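Glycoside transferase (Listeria monocytogenes, PDB 6R2M) is probably an extracellular glycoside hydrolase acting on exopolysaccharide, with transferase activity a less certain possibility. Local coordinates at residues E139-P143 with Y173-A177; E83-I87 with N132-Y136; D203-M209 with Y245-E251; N185-F190 with E227-F233. All coordinates share one frame; numbering follows the deposited sequence.

Overall arrangement
The four contacts form two touching pairs, well separated in a monomeric chain that is about half helix. Contacts 1 and 2 have centres about 16 Å apart and meet where Tyr173 of contact 1 packs on Thr133 and Lys134 of contact 2. Contacts 3 and 4, with centres about 13 Å apart, share an aromatic and aliphatic seam: Phe233 against Tyr248, Phe189 against Val207 and Arg250, and Phe230 against Met209. Their segments alternate along the chain, and helix 228-241 leads on to strand 247-249. Between the pairs, contacts 1 and 4 come nearest, about 14 Å at their closest atoms, while the centres of contacts 2 and 4 lie about 34 Å apart.

Contact 1: E139-P143 with Y173-A177; sequences EQGVP and YRDKA
This is a hairpin turn packed against a loop: the type I' beta turn from Glu139 to Val142, which joins strands 138-139 and 142-143, rests on the segment 173-177 that follows helix 165-170 and runs into a 3-10 turn. Val142 and Ala177 bring the two backbones closest, with their CA atoms 4.1 Å apart. At the turn, Lys176 NZ donates to Gln140 O over 2.9 Å, lying in the carbonyl plane. The lysine gets there with CG wedged between its backbone N and carbonyl carbon (chi1 61°) and a later bend at chi3; on the way its CE meets Val142 CG2 at 3.7 Å, the two side chains crossing at about a right angle. Lys176 CD also lies over the centre of one face of the Arg174 guanidinium, so the two basic side chains are layered beside the turn. Arg174 NH1 reaches the turn through a water that gives only a weak bond to Gln140 OE1. Deeper in, Pro143 CD packs on Ala177 CB at 3.6 Å and lies obliquely to the Tyr173 ring. Met168 of helix 165-170 touches all three of these residues. Gly141 O lies near the ring plane at the Tyr173 edge, and a second water links the two backbones, donating to Gly141 O at 2.8 Å and accepting from Arg174 N at 2.9 Å.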
loop_
_atom_site.group_PDB
_atom_site.type_symbol
_atom_site.label_atom_id
_atom_site.label_comp_id
_atom_site.label_asym_id
_atom_site.label_seq_id
_atom_site.Cartn_x
_atom_site.Cartn_y
_atom_site.Cartn_z
ATOM N N GLU A 139 0.647 13.694 -15.900
ATOM C CA GLU A 139 1.164 14.738 -16.774
ATOM C C GLU A 139 1.618 14.049 -18.051
ATOM O O GLU A 139 2.575 13.266 -18.030
ATOM C CB GLU A 139 2.294 15.512 -16.100
ATOM C CG GLU A 139 2.998 16.514 -17.009
ATOM C CD GLU A 139 2.064 17.581 -17.558
ATOM O OE1 GLU A 139 1.040 17.875 -16.914
ATOM O OE2 GLU A 139 2.362 18.134 -18.641
ATOM N N GLN A 140 0.887 14.301 -19.141
ATOM C CA GLN A 140 1.164 13.711 -20.452
ATOM C C GLN A 140 1.176 12.185 -20.401
ATOM O O GLN A 140 1.996 11.529 -21.050
ATOM C CB GLN A 140 2.472 14.249 -21.028
ATOM C CG GLN A 140 2.360 15.692 -21.493
ATOM C CD GLN A 140 1.722 15.817 -22.862
ATOM O OE1 GLN A 140 0.582 15.397 -23.073
ATOM N NE2 GLN A 140 2.463 16.389 -23.808
ATOM N N GLY A 141 0.253 11.616 -19.627
ATOM C CA GLY A 141 0.099 10.183 -19.530
ATOM C C GLY A 141 0.956 9.506 -18.478
ATOM O O GLY A 141 0.811 8.291 -18.282
ATOM N N VAL A 142 1.838 10.242 -17.813
ATOM C CA VAL A 142 2.731 9.701 -16.789
ATOM C C VAL A 142 2.167 10.080 -15.419
ATOM O O VAL A 142 1.949 11.272 -15.174
ATOM C CB VAL A 142 4.160 10.245 -16.945
ATOM C CG1 VAL A 142 5.107 9.600 -15.937
ATOM C CG2 VAL A 142 4.638 10.058 -18.395
ATOM N N PRO A 143 1.955 9.133 -14.515
ATOM C CA PRO A 143 1.301 9.484 -13.249
ATOM C C PRO A 143 2.119 10.475 -12.436
ATOM O O PRO A 143 3.353 10.462 -12.454
ATOM C CB PRO A 143 1.176 8.138 -12.522
ATOM C CG PRO A 143 2.214 7.249 -13.180
ATOM C CD PRO A 143 2.239 7.692 -14.617
ATOM N N TYR A 173 -2.469 2.257 -18.650
ATOM C CA TYR A 173 -1.575 3.394 -18.818
ATOM C C TYR A 173 -0.683 3.167 -20.033
ATOM O O TYR A 173 -0.300 2.034 -20.341
ATOM C CB TYR A 173 -0.694 3.589 -17.583
ATOM C CG TYR A 173 -1.316 4.337 -16.422
ATOM C CD1 TYR A 173 -2.146 3.675 -15.523
ATOM C CD2 TYR A 173 -1.028 5.675 -16.186
ATOM C CE1 TYR A 173 -2.689 4.315 -14.444
ATOM C CE2 TYR A 173 -1.587 6.340 -15.097
ATOM C CZ TYR A 173 -2.416 5.640 -14.229
ATOM O OH TYR A 173 -2.988 6.244 -13.135
ATOM N N ARG A 174 -0.364 4.256 -20.726
ATOM C CA ARG A 174 0.540 4.191 -21.867
ATOM C C ARG A 174 1.926 3.728 -21.433
ATOM O O ARG A 174 2.288 3.781 -20.257
ATOM C CB ARG A 174 0.639 5.550 -22.549
ATOM C CG ARG A 174 -0.696 6.084 -23.041
ATOM C CD ARG A 174 -0.630 7.586 -23.294
ATOM N NE ARG A 174 0.302 7.935 -24.364
ATOM C CZ ARG A 174 0.766 9.163 -24.577
ATOM N NH1 ARG A 174 0.389 10.162 -23.791
ATOM N NH2 ARG A 174 1.616 9.392 -25.569
ATOM N N ASP A 175 2.708 3.265 -22.413
ATOM C CA ASP A 175 4.024 2.707 -22.113
ATOM C C ASP A 175 4.908 3.719 -21.404
ATOM O O ASP A 175 5.690 3.352 -20.520
ATOM C CB ASP A 175 4.710 2.237 -23.399
ATOM C CG ASP A 175 4.041 1.020 -24.016
ATOM O OD1 ASP A 175 3.285 0.312 -23.319
ATOM O OD2 ASP A 175 4.294 0.767 -25.217
ATOM N N LYS A 176 4.802 4.992 -21.786
ATOM C CA LYS A 176 5.650 6.037 -21.228
ATOM C C LYS A 176 5.421 6.217 -19.734
ATOM O O LYS A 176 6.325 6.691 -19.031
ATOM C CB LYS A 176 5.403 7.365 -21.961
ATOM C CG LYS A 176 3.969 7.868 -21.833
ATOM C CD LYS A 176 3.757 9.189 -22.570
ATOM C CE LYS A 176 4.771 10.238 -22.135
ATOM N NZ LYS A 176 4.436 11.587 -22.675
ATOM N N ALA A 177 4.243 5.824 -19.236
ATOM C CA ALA A 177 3.941 5.950 -17.819
ATOM C C ALA A 177 4.881 5.118 -16.968
ATOM O O ALA A 177 5.044 5.408 -15.776
ATOM C CB ALA A 177 2.494 5.526 -17.543
HETATM O O HOH W 1 1.444 12.769 -24.906
HETATM O O HOH W 2 -1.165 6.785 -19.630
#

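Contact 2: E83-I87 with N132-Y136; sequences EDNFI and NTKKY
Asn132, near the end of helix 120-136, points its ND2 at the face of the Phe86 ring, joining this helix to the loop that precedes helix 100-116. The amide-aromatic contact carries the pair: Asn132 ND2 sits 3.2 Å above the ring plane, over its centre, and the ring and amide planes are 70° apart. With CG anti to the backbone N (chi1 -168°), the side chain reaches over the ring and crosses Phe86 at about a right angle. The aromatic contact comes from one helical turn later, where Phe86 CZ approaches Tyr136 CD2 at 3.8 Å; these rings meet obliquely, and Tyr147 adds its own ring to both. Water supplies the polar links. One molecule donates to Asp84 O and, at 2.7 Å, to Asn132 OD1. Another accepts from Asn132 ND2 at 3.1 Å and donates to Asn85 O and to Thr133 OG1, which is also bonded to Asp103. Each end of the asparagine amide therefore has a water leading to a loop carbonyl, and together these should fix its rotation. No direct hydrogen bond joins the two segments, so their polar coupling runs through solvent while ND2 also faces the pi cloud of Phe86.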
loop_
_atom_site.group_PDB
_atom_site.type_symbol
_atom_site.label_atom_id
_atom_site.label_comp_id
_atom_site.label_asym_id
_atom_site.label_seq_id
_atom_site.Cartn_x
_atom_site.Cartn_y
_atom_site.Cartn_z
ATOM N N GLU A 83 -18.072 14.211 -5.673
ATOM C CA GLU A 83 -19.080 14.113 -6.719
ATOM C C GLU A 83 -18.464 13.945 -8.103
ATOM O O GLU A 83 -19.144 13.451 -9.007
ATOM C CB GLU A 83 -20.000 15.335 -6.682
ATOM C CG GLU A 83 -19.373 16.630 -7.165
ATOM C CD GLU A 83 -20.292 17.825 -6.965
ATOM O OE1 GLU A 83 -21.530 17.644 -6.998
ATOM O OE2 GLU A 83 -19.774 18.947 -6.773
ATOM N N ASP A 84 -17.196 14.324 -8.299
ATOM C CA ASP A 84 -16.508 14.024 -9.549
ATOM C C ASP A 84 -15.578 12.815 -9.440
ATOM O O ASP A 84 -14.624 12.697 -10.223
ATOM C CB ASP A 84 -15.757 15.256 -10.060
ATOM C CG ASP A 84 -15.103 16.062 -8.951
ATOM O OD1 ASP A 84 -14.443 17.078 -9.277
ATOM O OD2 ASP A 84 -15.247 15.701 -7.760
ATOM N N ASN A 85 -15.836 11.920 -8.477
ATOM C CA ASN A 85 -15.279 10.573 -8.454
ATOM C C ASN A 85 -13.802 10.552 -8.088
ATOM O O ASN A 85 -13.087 9.618 -8.453
ATOM C CB ASN A 85 -15.496 9.853 -9.786
ATOM C CG ASN A 85 -16.955 9.617 -10.074
ATOM O OD1 ASN A 85 -17.621 8.871 -9.360
ATOM N ND2 ASN A 85 -17.464 10.255 -11.121
ATOM N N PHE A 86 -13.337 11.562 -7.358
ATOM C CA PHE A 86 -12.023 11.519 -6.732
ATOM C C PHE A 86 -12.145 10.914 -5.340
ATOM O O PHE A 86 -13.202 10.987 -4.704
ATOM C CB PHE A 86 -11.405 12.916 -6.628
ATOM C CG PHE A 86 -11.072 13.538 -7.958
ATOM C CD1 PHE A 86 -9.861 13.283 -8.580
ATOM C CD2 PHE A 86 -11.985 14.372 -8.584
ATOM C CE1 PHE A 86 -9.567 13.870 -9.814
ATOM C CE2 PHE A 86 -11.708 14.943 -9.817
ATOM C CZ PHE A 86 -10.498 14.688 -10.427
ATOM N N ILE A 87 -11.063 10.305 -4.872
ATOM C CA ILE A 87 -11.000 9.746 -3.519
ATOM C C ILE A 87 -10.100 10.662 -2.701
ATOM O O ILE A 87 -8.892 10.733 -2.950
ATOM C CB ILE A 87 -10.472 8.300 -3.503
ATOM C CG1 ILE A 87 -11.374 7.359 -4.303
ATOM C CG2 ILE A 87 -10.388 7.794 -2.050
ATOM C CD1 ILE A 87 -10.816 5.938 -4.431
ATOM N N ASN A 132 -10.768 7.968 -13.942
ATOM C CA ASN A 132 -10.614 9.351 -13.507
ATOM C C ASN A 132 -9.221 9.609 -12.938
ATOM O O ASN A 132 -8.633 10.668 -13.187
ATOM C CB ASN A 132 -11.703 9.669 -12.485
ATOM C CG ASN A 132 -11.815 11.127 -12.192
ATOM O OD1 ASN A 132 -12.208 11.913 -13.049
ATOM N ND2 ASN A 132 -11.484 11.508 -10.959
ATOM N N THR A 133 -8.674 8.662 -12.168
ATOM C CA THR A 133 -7.322 8.824 -11.645
ATOM C C THR A 133 -6.294 8.907 -12.768
ATOM O O THR A 133 -5.385 9.748 -12.744
ATOM C CB THR A 133 -6.987 7.662 -10.713
ATOM O OG1 THR A 133 -7.827 7.721 -9.559
ATOM C CG2 THR A 133 -5.519 7.719 -10.298
ATOM N N LYS A 134 -6.407 8.017 -13.751
ATOM C CA LYS A 134 -5.498 8.044 -14.894
ATOM C C LYS A 134 -5.595 9.358 -15.657
ATOM O O LYS A 134 -4.581 9.886 -16.138
ATOM C CB LYS A 134 -5.802 6.866 -15.813
ATOM C CG LYS A 134 -5.044 6.876 -17.138
ATOM C CD LYS A 134 -5.469 5.681 -17.984
ATOM C CE LYS A 134 -5.105 5.836 -19.446
ATOM N NZ LYS A 134 -5.635 4.670 -20.202
ATOM N N LYS A 135 -6.810 9.902 -15.773
ATOM C CA LYS A 135 -7.021 11.101 -16.582
ATOM C C LYS A 135 -6.416 12.343 -15.927
ATOM O O LYS A 135 -5.738 13.140 -16.592
ATOM C CB LYS A 135 -8.516 11.293 -16.848
ATOM C CG LYS A 135 -8.863 12.578 -17.607
ATOM C CD LYS A 135 -10.338 12.601 -17.967
ATOM C CE LYS A 135 -10.688 13.877 -18.715
ATOM N NZ LYS A 135 -12.148 13.968 -18.965
ATOM N N TYR A 136 -6.640 12.524 -14.626
ATOM C CA TYR A 136 -6.313 13.786 -13.974
ATOM C C TYR A 136 -5.018 13.760 -13.177
ATOM O O TYR A 136 -4.325 14.780 -13.119
ATOM C CB TYR A 136 -7.464 14.216 -13.053
ATOM C CG TYR A 136 -8.653 14.709 -13.838
ATOM C CD1 TYR A 136 -8.638 15.965 -14.425
ATOM C CD2 TYR A 136 -9.764 13.902 -14.038
ATOM C CE1 TYR A 136 -9.714 16.418 -15.172
ATOM C CE2 TYR A 136 -10.857 14.351 -14.788
ATOM C CZ TYR A 136 -10.816 15.611 -15.347
ATOM O OH TYR A 136 -11.885 16.063 -16.085
HETATM O O HOH W 3 -13.843 14.055 -12.625
HETATM O O HOH W 4 -10.363 9.201 -9.218
#

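Contact 3: D203-M209 with Y245-E251; sequences DPSEVNM and YARYQRE
Arg250 grips Asp203 O end-on with two nitrogens, NH1 at 2.8 Å and NH2 at 3.2 Å, and the carbonyl oxygen lies within a few degrees of the guanidinium plane. A bend at chi3 (-39°) helps turn the group back to this carbonyl, and Tyr201 adds a cation-pi contact. Asp203 OD2 accepts from Ser205 N, an Asx turn, from above the carboxylate plane, and from Glu206 N on its anti lone pair, which makes the fuller Asx motif. Backbone bonds join the segments into a two-stranded antiparallel sheet of 206-208 and 247-249: Val207 and Tyr248 are the hydrogen-bonded pair, with Val207 N to Tyr248 O at 2.9 Å. Arg250 N to Ser205 O, 2.8 Å, and Met209 N to Ala246 O, 3.0 Å, extend the ladder at its two ends. The apolar contacts lie on the Val207 and Tyr248 face. Val207 CG1 meets Arg250 CG at 3.5 Å, and Met209 CG reaches the edge of the Tyr248 ring, 3.6 Å from CD1, with its sulfur making an oblique Met-aromatic contact. Across the other face, Glu206 crosses the Arg247 chain obliquely, its carboxylate near CD, without forming a salt bridge; its OE2 instead bonds Ser256. A water donates to Asn208 OD1, which also caps Ile210 N, and at 2.7 Å to Ala246 O.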
loop_
_atom_site.group_PDB
_atom_site.type_symbol
_atom_site.label_atom_id
_atom_site.label_comp_id
_atom_site.label_asym_id
_atom_site.label_seq_id
_atom_site.Cartn_x
_atom_site.Cartn_y
_atom_site.Cartn_z
ATOM N N ASP A 203 14.900 12.751 0.692
ATOM C CA ASP A 203 15.468 13.411 1.858
ATOM C C ASP A 203 16.968 13.499 1.671
ATOM O O ASP A 203 17.570 12.616 1.048
ATOM C CB ASP A 203 15.124 12.633 3.142
ATOM C CG ASP A 203 15.621 13.320 4.393
ATOM O OD1 ASP A 203 14.931 14.238 4.873
ATOM O OD2 ASP A 203 16.697 12.936 4.891
ATOM N N PRO A 204 17.614 14.560 2.160
ATOM C CA PRO A 204 19.057 14.696 1.923
ATOM C C PRO A 204 19.904 13.630 2.603
ATOM O O PRO A 204 21.037 13.410 2.166
ATOM C CB PRO A 204 19.387 16.101 2.455
ATOM C CG PRO A 204 18.137 16.633 3.061
ATOM C CD PRO A 204 16.986 15.834 2.544
ATOM N N SER A 205 19.410 12.950 3.637
ATOM C CA SER A 205 20.289 12.014 4.335
ATOM C C SER A 205 19.660 10.685 4.724
ATOM O O SER A 205 20.411 9.754 5.032
ATOM C CB SER A 205 20.857 12.666 5.600
ATOM O OG SER A 205 19.811 13.158 6.412
ATOM N N GLU A 206 18.342 10.537 4.731
ATOM C CA GLU A 206 17.714 9.328 5.241
ATOM C C GLU A 206 16.799 8.710 4.194
ATOM O O GLU A 206 16.149 9.425 3.423
ATOM C CB GLU A 206 16.903 9.640 6.499
ATOM C CG GLU A 206 16.335 8.441 7.202
ATOM C CD GLU A 206 15.570 8.840 8.450
ATOM O OE1 GLU A 206 14.507 9.497 8.326
ATOM O OE2 GLU A 206 16.033 8.500 9.564
ATOM N N VAL A 207 16.734 7.374 4.186
ATOM C CA VAL A 207 15.719 6.656 3.421
ATOM C C VAL A 207 14.780 5.955 4.388
ATOM O O VAL A 207 15.200 5.484 5.452
ATOM C CB VAL A 207 16.315 5.639 2.424
ATOM C CG1 VAL A 207 17.124 6.364 1.351
ATOM C CG2 VAL A 207 17.161 4.612 3.145
ATOM N N ASN A 208 13.506 5.891 4.013
ATOM C CA ASN A 208 12.492 5.144 4.749
ATOM C C ASN A 208 12.295 3.800 4.049
ATOM O O ASN A 208 11.936 3.764 2.869
ATOM C CB ASN A 208 11.193 5.950 4.783
ATOM C CG ASN A 208 10.135 5.323 5.651
ATOM O OD1 ASN A 208 9.909 4.119 5.601
ATOM N ND2 ASN A 208 9.470 6.141 6.453
ATOM N N MET A 209 12.544 2.699 4.765
ATOM C CA MET A 209 12.543 1.398 4.101
ATOM C C MET A 209 11.143 0.920 3.715
ATOM O O MET A 209 11.036 0.015 2.880
ATOM C CB MET A 209 13.246 0.360 4.980
ATOM C CG MET A 209 14.761 0.589 5.071
ATOM S SD MET A 209 15.606 0.441 3.473
ATOM C CE MET A 209 15.626 -1.334 3.306
ATOM N N TYR A 245 16.471 -2.716 9.146
ATOM C CA TYR A 245 15.994 -1.641 9.998
ATOM C C TYR A 245 15.008 -0.744 9.259
ATOM O O TYR A 245 14.909 -0.764 8.028
ATOM C CB TYR A 245 17.184 -0.848 10.531
ATOM C CG TYR A 245 17.997 -1.691 11.486
ATOM C CD1 TYR A 245 17.538 -1.937 12.765
ATOM C CD2 TYR A 245 19.194 -2.269 11.089
ATOM C CE1 TYR A 245 18.275 -2.722 13.649
ATOM C CE2 TYR A 245 19.938 -3.047 11.967
ATOM C CZ TYR A 245 19.469 -3.268 13.237
ATOM O OH TYR A 245 20.203 -4.048 14.107
ATOM N N ALA A 246 14.260 0.047 10.042
ATOM C CA ALA A 246 13.184 0.861 9.487
ATOM C C ALA A 246 13.695 2.017 8.641
ATOM O O ALA A 246 13.029 2.405 7.671
ATOM C CB ALA A 246 12.304 1.399 10.611
ATOM N N ARG A 247 14.834 2.607 9.005
ATOM C CA ARG A 247 15.357 3.767 8.293
ATOM C C ARG A 247 16.873 3.716 8.273
ATOM O O ARG A 247 17.488 3.302 9.258
ATOM C CB ARG A 247 14.923 5.082 8.944
ATOM C CG ARG A 247 13.438 5.369 8.853
ATOM C CD ARG A 247 13.055 6.481 9.778
ATOM N NE ARG A 247 11.662 6.884 9.593
ATOM C CZ ARG A 247 10.645 6.455 10.329
ATOM N NH1 ARG A 247 10.851 5.588 11.314
ATOM N NH2 ARG A 247 9.415 6.890 10.078
ATOM N N TYR A 248 17.476 4.165 7.164
ATOM C CA TYR A 248 18.925 4.181 7.035
ATOM C C TYR A 248 19.439 5.548 6.599
ATOM O O TYR A 248 18.748 6.325 5.930
ATOM C CB TYR A 248 19.417 3.133 6.022
ATOM C CG TYR A 248 19.298 1.702 6.473
ATOM C CD1 TYR A 248 18.085 1.020 6.372
ATOM C CD2 TYR A 248 20.395 1.024 6.977
ATOM C CE1 TYR A 248 17.968 -0.291 6.776
ATOM C CE2 TYR A 248 20.289 -0.293 7.393
ATOM C CZ TYR A 248 19.070 -0.942 7.287
ATOM O OH TYR A 248 18.943 -2.250 7.685
ATOM N N GLN A 249 20.676 5.833 6.992
ATOM C CA GLN A 249 21.390 7.004 6.514
ATOM C C GLN A 249 22.072 6.663 5.191
ATOM O O GLN A 249 22.795 5.667 5.093
ATOM C CB GLN A 249 22.405 7.452 7.565
ATOM C CG GLN A 249 21.766 7.852 8.881
ATOM C CD GLN A 249 21.074 9.200 8.805
ATOM O OE1 GLN A 249 21.686 10.199 8.422
ATOM N NE2 GLN A 249 19.799 9.238 9.174
ATOM N N ARG A 250 21.826 7.477 4.162
ATOM C CA ARG A 250 22.327 7.120 2.839
ATOM C C ARG A 250 23.838 7.240 2.737
ATOM O O ARG A 250 24.469 6.464 2.013
ATOM C CB ARG A 250 21.682 7.990 1.776
ATOM C CG ARG A 250 20.431 7.401 1.236
ATOM C CD ARG A 250 20.213 7.850 -0.180
ATOM N NE ARG A 250 20.568 9.250 -0.388
ATOM C CZ ARG A 250 19.844 10.283 0.031
ATOM N NH1 ARG A 250 18.712 10.083 0.693
ATOM N NH2 ARG A 250 20.247 11.522 -0.225
ATOM N N GLU A 251 24.427 8.206 3.438
ATOM C CA GLU A 251 25.855 8.463 3.287
ATOM C C GLU A 251 26.689 7.328 3.867
ATOM O O GLU A 251 27.710 6.941 3.288
ATOM C CB GLU A 251 26.205 9.795 3.947
ATOM C CG GLU A 251 25.277 10.951 3.540
ATOM C CD GLU A 251 24.127 11.204 4.520
ATOM O OE1 GLU A 251 24.053 12.331 5.057
ATOM O OE2 GLU A 251 23.284 10.299 4.744
HETATM O O HOH W 5 18.326 11.926 9.197
HETATM O O HOH W 6 10.362 2.559 7.966
#

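Contact 4: N185-F190 with E227-F233; sequences NADPFF and EPNFDNF
The N-terminal cap of helix 228-241 is the polar centre of this contact: Glu227, at the N-cap, ties the first turn of the helix to the loop 185-190. Its OE1 accepts from Phe230 N at 3.1 Å and, weakly, from Asn229 N. The other oxygen, Glu227 OE2, takes Asn229 ND2 at 3.0 Å on its syn side and Ala186 N at 3.1 Å, the latter from 78° out of the carboxylate plane. Both oxygens are thus engaged, which holds this buried carboxylate in place; the helix N-terminus would probably favour its negative charge. The bend at chi2 (-73°) folds the carboxylate back over the helix start. Beyond the cap the contact is apolar. Phe190 slides past Glu227 in the opposite direction, its CZ 3.6 Å from Glu227 CB, and crosses Phe230 at about a right angle, its CE2 3.6 Å from Phe230 CG. Ala186 CB covers the centre of one Phe190 face. Pro188, after a cis peptide, sets its CB 4.0 Å from Phe233 CB, while Phe189 points its edge at the Phe233 face in a T-shaped pair, centroids 4.8 Å apart. Helix 209-223 packs alongside, with Gln212, Ile215, Ala216 and Tyr219 touching Phe189, Phe190, Phe230 and Glu227 in turn, and Tyr248 of strand 247-249 meets Phe233 edge-to-face.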
loop_
_atom_site.group_PDB
_atom_site.type_symbol
_atom_site.label_atom_id
_atom_site.label_comp_id
_atom_site.label_asym_id
_atom_site.label_seq_id
_atom_site.Cartn_x
_atom_site.Cartn_y
_atom_site.Cartn_z
ATOM N N ASN A 185 17.523 3.766 -10.671
ATOM C CA ASN A 185 18.645 3.018 -10.127
ATOM C C ASN A 185 18.601 3.045 -8.606
ATOM O O ASN A 185 18.027 3.949 -7.995
ATOM C CB ASN A 185 19.989 3.605 -10.593
ATOM C CG ASN A 185 20.195 3.447 -12.072
ATOM O OD1 ASN A 185 19.851 2.411 -12.642
ATOM N ND2 ASN A 185 20.726 4.474 -12.712
ATOM N N ALA A 186 19.212 2.029 -8.003
ATOM C CA ALA A 186 19.472 1.999 -6.568
ATOM C C ALA A 186 20.978 1.924 -6.335
ATOM O O ALA A 186 21.687 1.223 -7.061
ATOM C CB ALA A 186 18.767 0.808 -5.910
ATOM N N ASP A 187 21.479 2.661 -5.334
ATOM C CA ASP A 187 22.936 2.683 -5.153
ATOM C C ASP A 187 23.393 2.887 -3.707
ATOM O O ASP A 187 24.193 3.795 -3.431
ATOM C CB ASP A 187 23.543 3.769 -6.044
ATOM C CG ASP A 187 25.040 3.593 -6.250
ATOM O OD1 ASP A 187 25.527 2.444 -6.182
ATOM O OD2 ASP A 187 25.733 4.616 -6.463
ATOM N N PRO A 188 22.962 2.042 -2.759
ATOM C CA PRO A 188 22.111 0.857 -2.928
ATOM C C PRO A 188 20.621 1.151 -2.732
ATOM O O PRO A 188 19.819 0.226 -2.835
ATOM C CB PRO A 188 22.630 -0.084 -1.836
ATOM C CG PRO A 188 22.969 0.865 -0.723
ATOM C CD PRO A 188 23.451 2.153 -1.372
ATOM N N PHE A 189 20.267 2.408 -2.459
ATOM C CA PHE A 189 18.880 2.804 -2.270
ATOM C C PHE A 189 18.346 3.493 -3.513
ATOM O O PHE A 189 19.080 4.164 -4.240
ATOM C CB PHE A 189 18.741 3.737 -1.071
ATOM C CG PHE A 189 19.343 3.188 0.183
ATOM C CD1 PHE A 189 18.728 2.137 0.860
ATOM C CD2 PHE A 189 20.518 3.729 0.696
ATOM C CE1 PHE A 189 19.283 1.624 2.027
ATOM C CE2 PHE A 189 21.074 3.221 1.868
ATOM C CZ PHE A 189 20.448 2.169 2.528
ATOM N N PHE A 190 17.046 3.327 -3.736
ATOM C CA PHE A 190 16.386 3.958 -4.870
ATOM C C PHE A 190 16.247 5.456 -4.637
ATOM O O PHE A 190 15.936 5.897 -3.523
ATOM C CB PHE A 190 14.988 3.385 -5.068
ATOM C CG PHE A 190 14.959 1.963 -5.524
ATOM C CD1 PHE A 190 15.048 1.650 -6.866
ATOM C CD2 PHE A 190 14.777 0.925 -4.604
ATOM C CE1 PHE A 190 14.986 0.335 -7.288
ATOM C CE2 PHE A 190 14.725 -0.396 -5.024
ATOM C CZ PHE A 190 14.822 -0.690 -6.358
ATOM N N GLU A 227 16.193 -5.156 -8.752
ATOM C CA GLU A 227 17.297 -4.221 -8.815
ATOM C C GLU A 227 18.393 -4.820 -7.952
ATOM O O GLU A 227 18.173 -5.016 -6.748
ATOM C CB GLU A 227 16.879 -2.839 -8.303
ATOM C CG GLU A 227 17.571 -1.690 -8.997
ATOM C CD GLU A 227 19.035 -1.531 -8.591
ATOM O OE1 GLU A 227 19.465 -2.142 -7.595
ATOM O OE2 GLU A 227 19.756 -0.782 -9.299
ATOM N N PRO A 228 19.558 -5.165 -8.513
ATOM C CA PRO A 228 20.510 -5.998 -7.761
ATOM C C PRO A 228 21.229 -5.276 -6.645
ATOM O O PRO A 228 21.684 -5.938 -5.703
ATOM C CB PRO A 228 21.504 -6.463 -8.840
ATOM C CG PRO A 228 21.458 -5.380 -9.866
ATOM C CD PRO A 228 20.010 -4.922 -9.894
ATOM N N ASN A 229 21.356 -3.950 -6.718
ATOM C CA ASN A 229 22.023 -3.214 -5.658
ATOM C C ASN A 229 21.163 -3.167 -4.413
ATOM O O ASN A 229 21.654 -3.382 -3.300
ATOM C CB ASN A 229 22.341 -1.803 -6.139
ATOM C CG ASN A 229 23.167 -1.822 -7.384
ATOM O OD1 ASN A 229 24.343 -2.166 -7.324
ATOM N ND2 ASN A 229 22.557 -1.500 -8.526
ATOM N N PHE A 230 19.875 -2.887 -4.579
ATOM C CA PHE A 230 18.996 -2.938 -3.424
ATOM C C PHE A 230 18.851 -4.361 -2.909
ATOM O O PHE A 230 18.813 -4.586 -1.692
ATOM C CB PHE A 230 17.631 -2.345 -3.773
ATOM C CG PHE A 230 16.752 -2.175 -2.586
ATOM C CD1 PHE A 230 17.044 -1.222 -1.625
ATOM C CD2 PHE A 230 15.619 -2.959 -2.441
ATOM C CE1 PHE A 230 16.214 -1.055 -0.509
ATOM C CE2 PHE A 230 14.791 -2.800 -1.340
ATOM C CZ PHE A 230 15.089 -1.849 -0.373
ATOM N N ASP A 231 18.744 -5.335 -3.818
ATOM C CA ASP A 231 18.580 -6.711 -3.374
ATOM C C ASP A 231 19.785 -7.154 -2.564
ATOM O O ASP A 231 19.631 -7.772 -1.507
ATOM C CB ASP A 231 18.360 -7.635 -4.569
ATOM C CG ASP A 231 17.933 -9.033 -4.159
ATOM O OD1 ASP A 231 16.856 -9.175 -3.553
ATOM O OD2 ASP A 231 18.680 -9.995 -4.434
ATOM N N ASN A 232 20.993 -6.781 -3.008
ATOM C CA ASN A 232 22.192 -7.148 -2.268
ATOM C C ASN A 232 22.225 -6.483 -0.898
ATOM O O ASN A 232 22.621 -7.110 0.093
ATOM C CB ASN A 232 23.443 -6.776 -3.054
ATOM C CG ASN A 232 24.700 -6.929 -2.228
ATOM O OD1 ASN A 232 25.284 -5.940 -1.778
ATOM N ND2 ASN A 232 25.113 -8.173 -2.001
ATOM N N PHE A 233 21.811 -5.219 -0.810
ATOM C CA PHE A 233 21.749 -4.572 0.492
ATOM C C PHE A 233 20.855 -5.367 1.440
ATOM O O PHE A 233 21.216 -5.615 2.591
ATOM C CB PHE A 233 21.235 -3.139 0.349
ATOM C CG PHE A 233 21.103 -2.429 1.660
ATOM C CD1 PHE A 233 22.215 -1.932 2.295
ATOM C CD2 PHE A 233 19.860 -2.271 2.255
ATOM C CE1 PHE A 233 22.103 -1.282 3.520
ATOM C CE2 PHE A 233 19.738 -1.613 3.480
ATOM C CZ PHE A 233 20.863 -1.123 4.103
#